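PDB 2WDD: sulfur oxidation protein soxB from Thermus thermophilus, which hydrolyses the sulfur-sulfur bond of a cysteine S-thiosulfonate in the Sox sulfur oxidation pathway, probably releasing sulfate, at a dimanganese centre. Local coordinates for residues G105-T108 against A109-D113; D158-S162 against H163-T167. All blocks are in the same frame, centred on the assembly; numbering follows the deposited sequence.

Two local contacts illustrate how a metallohydrolase combines the packing of a helix on a sheet with a loop that carries a metal ligand. Contact 1 comes first along the chain, within helix 104-120; contact 2 follows, running from strand 159-160 into the loop before helix 170-179. Their centres lie 21 Å apart and their nearest atoms about 8 Å, without touching. One mixed sheet relates them: the helix of contact 1 packs on its strands 29-34 and 311-320, while contact 2 begins on its strand 159-160. Residues 105-113 are thus helix-on-sheet packing, and 158-167 bring H163 to a manganese beyond a strand end.

Contact 1: G105-T108 against A109-D113; sequences GALT and ALIRD
The side chains of T108 and R112, one helical turn apart, lie next to each other and point the same way. The methyl CG2 of T108, placed anti to its own N, sits over the centre of one face of the R112 guanidinium, 3.4 Å from R112 CZ. The R112 chain is extended from CG to NE, which sets the flat group against the methyl. Its polar end is held elsewhere, NH2 by a salt bridge to D344 and a hydrogen bond to L154 O. T108 OG1 bonds to M104 O and W151 NE1.

The apolar contact is between L107 and I111, whose chains cross at a slant; L107 CG comes 3.8 Å from I111 CD1.

Regular alpha-helical bonding underlies both pairs. A109 N, L110 N, I111 N and R112 N donate to G105 O, A106 O, L107 O and T108 O respectively, each at 2.9 Å. I111 CG1 also makes a close approach to this backbone, 3.2 Å from L107 O.

Within the fold, L107 and I111 rest on F34 of strand 29-34, and L110 and I111 on L312 of strand 311-320, while W151 and V155 of helix 146-155 pack against the flank formed by L107, T108 and I111.

Contact 2: D158-S162 against H163-T167; sequences DHMVS and HWEWT. With MN (manganese (II) ion), chain H.
From S162 to H163 the backbone passes out of an extended run and into a tight turn. Residues 159-162 are drawn out, with a weakly bonded strand at about 159-160, and H163 makes the bend. A 3-10 segment begins at W164; leading into it, W166 N donates to H163 O at 3.2 Å, and W164 O accepts from both T167 N and T167 OG1.

Across the bend, W166 NE1 gives a hydrogen bond of 2.8 Å to S162 OG. The oxygen lies at the indole edge, close to the ring plane, and the N-H...O angle is 150°, short of straight. With chi1 at 73°, OG sits between the backbone N and the carbonyl carbon of S162, where it can meet both the indole and S218 OG.

This is the metal-bearing loop at the C-terminal end of a sheet strand, an arrangement found in the dinuclear metallophosphatase fold of the 5'-nucleotidase family. H163 ND1 binds manganese at 2.2 Å, alongside a water, D132, H263 and H286, while NE2 on the other side of the imidazole is hydrogen-bonded to H226. W164 CD1 lies above one face of the H163 ring, offset toward its rim, and a sulfate ion is bound next to W164.

E165 bends at chi2 (68°) to bring its carboxylate back to the backbone N of H163. OE1 accepts H163 N at 3.0 Å, nearly along its C-O axis, and lies 3.4 Å from S162 CA. OE2 takes the backbone N-H of T133, next in sequence to the metal ligand D132, and the M160 side chain, running in the opposite direction to that of E165, brings CE to 3.4 Å from E165 OE2.

Contact 1: G105-T108 against A109-D113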
# COMPACT_ATOMS: atom_id res chain seq x y z
N GLY A 105 -1.86 15.69 -9.98
CA GLY A 105 -2.24 16.42 -11.18
C GLY A 105 -2.68 15.47 -12.28
O GLY A 105 -3.80 15.56 -12.79
N ALA A 106 -1.80 14.54 -12.62
CA ALA A 106 -2.10 13.57 -13.67
C ALA A 106 -3.26 12.65 -13.33
O ALA A 106 -4.09 12.34 -14.19
CB ALA A 106 -0.86 12.78 -14.03
N LEU A 107 -3.34 12.20 -12.07
CA LEU A 107 -4.45 11.33 -11.67
C LEU A 107 -5.77 12.08 -11.83
O LEU A 107 -6.76 11.52 -12.30
CB LEU A 107 -4.25 10.82 -10.23
CG LEU A 107 -5.36 9.97 -9.60
CD1 LEU A 107 -5.68 8.73 -10.44
CD2 LEU A 107 -5.03 9.58 -8.17
N THR A 108 -5.77 13.36 -11.47
CA THR A 108 -6.97 14.19 -11.63
C THR A 108 -7.33 14.35 -13.11
O THR A 108 -8.49 14.21 -13.49
CB THR A 108 -6.78 15.55 -10.97
OG1 THR A 108 -6.52 15.36 -9.57
CG2 THR A 108 -8.02 16.41 -11.14
N ALA A 109 -6.33 14.63 -13.94
CA ALA A 109 -6.55 14.79 -15.37
C ALA A 109 -7.19 13.53 -15.96
O ALA A 109 -8.14 13.60 -16.74
CB ALA A 109 -5.24 15.10 -16.09
N LEU A 110 -6.67 12.37 -15.56
CA LEU A 110 -7.19 11.10 -16.04
C LEU A 110 -8.61 10.83 -15.55
O LEU A 110 -9.48 10.44 -16.33
CB LEU A 110 -6.25 9.95 -15.63
CG LEU A 110 -6.66 8.56 -16.12
CD1 LEU A 110 -6.88 8.57 -17.64
CD2 LEU A 110 -5.59 7.56 -15.73
N ILE A 111 -8.86 11.02 -14.26
CA ILE A 111 -10.19 10.81 -13.71
C ILE A 111 -11.19 11.70 -14.44
O ILE A 111 -12.28 11.26 -14.81
CB ILE A 111 -10.22 11.08 -12.19
CG1 ILE A 111 -9.43 10.00 -11.44
CG2 ILE A 111 -11.66 11.16 -11.67
CD1 ILE A 111 -9.16 10.32 -9.98
N ARG A 112 -10.83 12.96 -14.63
CA ARG A 112 -11.72 13.90 -15.30
C ARG A 112 -11.97 13.50 -16.74
O ARG A 112 -13.10 13.59 -17.23
CB ARG A 112 -11.16 15.32 -15.22
CG ARG A 112 -11.34 15.94 -13.86
CD ARG A 112 -10.72 17.31 -13.79
NE ARG A 112 -10.87 17.88 -12.45
CZ ARG A 112 -10.19 18.92 -12.01
NH1 ARG A 112 -9.31 19.52 -12.79
NH2 ARG A 112 -10.39 19.37 -10.77
N ASP A 113 -10.92 13.07 -17.42
CA ASP A 113 -11.04 12.64 -18.81
C ASP A 113 -12.07 11.51 -18.90
O ASP A 113 -13.02 11.57 -19.68
CB ASP A 113 -9.68 12.15 -19.33
CG ASP A 113 -9.75 11.59 -20.73
OD1 ASP A 113 -9.77 12.39 -21.69
OD2 ASP A 113 -9.72 10.35 -20.89

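Contact 2: D158-S162 against H163-T167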
# COMPACT_ATOMS: atom_id res chain seq x y z
N ASP A 158 -16.31 10.48 -4.53
CA ASP A 158 -17.63 10.18 -3.99
C ASP A 158 -17.61 9.43 -2.67
O ASP A 158 -18.43 9.68 -1.78
CB ASP A 158 -18.45 9.40 -5.00
CG ASP A 158 -18.77 10.21 -6.22
OD1 ASP A 158 -19.44 11.26 -6.09
OD2 ASP A 158 -18.30 9.85 -7.31
N HIS A 159 -16.70 8.47 -2.55
CA HIS A 159 -16.59 7.68 -1.32
C HIS A 159 -15.14 7.33 -1.05
O HIS A 159 -14.33 7.25 -1.97
CB HIS A 159 -17.34 6.36 -1.44
CG HIS A 159 -18.82 6.50 -1.59
ND1 HIS A 159 -19.61 7.09 -0.62
CD2 HIS A 159 -19.66 6.10 -2.57
CE1 HIS A 159 -20.87 7.06 -1.01
NE2 HIS A 159 -20.93 6.46 -2.18
N MET A 160 -14.84 7.07 0.22
CA MET A 160 -13.54 6.54 0.60
C MET A 160 -13.72 5.67 1.83
O MET A 160 -14.75 5.76 2.54
CB MET A 160 -12.52 7.65 0.88
CG MET A 160 -12.50 8.15 2.32
SD MET A 160 -11.18 9.42 2.60
CE MET A 160 -9.73 8.35 2.87
N VAL A 161 -12.76 4.78 2.03
CA VAL A 161 -12.67 3.96 3.23
C VAL A 161 -11.31 4.27 3.86
O VAL A 161 -10.62 5.21 3.42
CB VAL A 161 -12.93 2.47 2.99
CG1 VAL A 161 -14.37 2.27 2.51
CG2 VAL A 161 -11.94 1.87 2.00
N SER A 162 -10.91 3.52 4.88
CA SER A 162 -9.69 3.91 5.58
C SER A 162 -8.80 2.84 6.17
O SER A 162 -9.20 1.70 6.36
CB SER A 162 -10.10 4.84 6.73
OG SER A 162 -10.72 4.07 7.77
N HIS A 163 -7.59 3.27 6.51
CA HIS A 163 -6.61 2.48 7.23
C HIS A 163 -5.59 3.43 7.87
O HIS A 163 -5.77 3.83 9.04
CB HIS A 163 -5.93 1.42 6.37
CG HIS A 163 -4.75 0.78 7.04
ND1 HIS A 163 -3.80 0.06 6.35
CD2 HIS A 163 -4.35 0.79 8.33
CE1 HIS A 163 -2.87 -0.36 7.18
NE2 HIS A 163 -3.17 0.08 8.40
N TRP A 164 -4.56 3.84 7.12
CA TRP A 164 -3.53 4.72 7.68
C TRP A 164 -4.02 6.09 8.08
O TRP A 164 -3.35 6.80 8.83
CB TRP A 164 -2.32 4.84 6.74
CG TRP A 164 -1.37 3.68 6.87
CD1 TRP A 164 -1.44 2.48 6.22
CD2 TRP A 164 -0.17 3.65 7.63
NE1 TRP A 164 -0.38 1.67 6.58
CE2 TRP A 164 0.42 2.38 7.45
CE3 TRP A 164 0.46 4.56 8.50
CZ2 TRP A 164 1.59 1.99 8.10
CZ3 TRP A 164 1.62 4.17 9.14
CH2 TRP A 164 2.17 2.90 8.94
N GLU A 165 -5.20 6.47 7.60
CA GLU A 165 -5.82 7.74 7.96
C GLU A 165 -5.82 7.89 9.48
O GLU A 165 -5.59 8.98 10.02
CB GLU A 165 -7.28 7.71 7.50
CG GLU A 165 -7.48 8.10 6.04
CD GLU A 165 -6.92 7.11 5.02
OE1 GLU A 165 -6.89 5.89 5.30
OE2 GLU A 165 -6.59 7.58 3.90
N TRP A 166 -6.09 6.79 10.17
CA TRP A 166 -6.19 6.83 11.62
C TRP A 166 -4.90 7.16 12.36
O TRP A 166 -4.95 7.41 13.56
CB TRP A 166 -6.82 5.56 12.16
CG TRP A 166 -8.23 5.44 11.65
CD1 TRP A 166 -8.65 4.74 10.55
CD2 TRP A 166 -9.38 6.15 12.13
NE1 TRP A 166 -9.99 4.96 10.33
CE2 TRP A 166 -10.46 5.82 11.28
CE3 TRP A 166 -9.60 7.03 13.19
CZ2 TRP A 166 -11.76 6.30 11.49
CZ3 TRP A 166 -10.88 7.54 13.38
CH2 TRP A 166 -11.94 7.17 12.54
N THR A 167 -3.76 7.15 11.66
CA THR A 167 -2.50 7.48 12.32
C THR A 167 -2.38 8.99 12.52
O THR A 167 -1.40 9.47 13.10
CB THR A 167 -1.27 6.88 11.61
OG1 THR A 167 -1.13 7.44 10.31
CG2 THR A 167 -1.38 5.36 11.53
MN MN H . -3.51 -0.33 4.17
O HOH W 1 -1.94 -0.69 2.79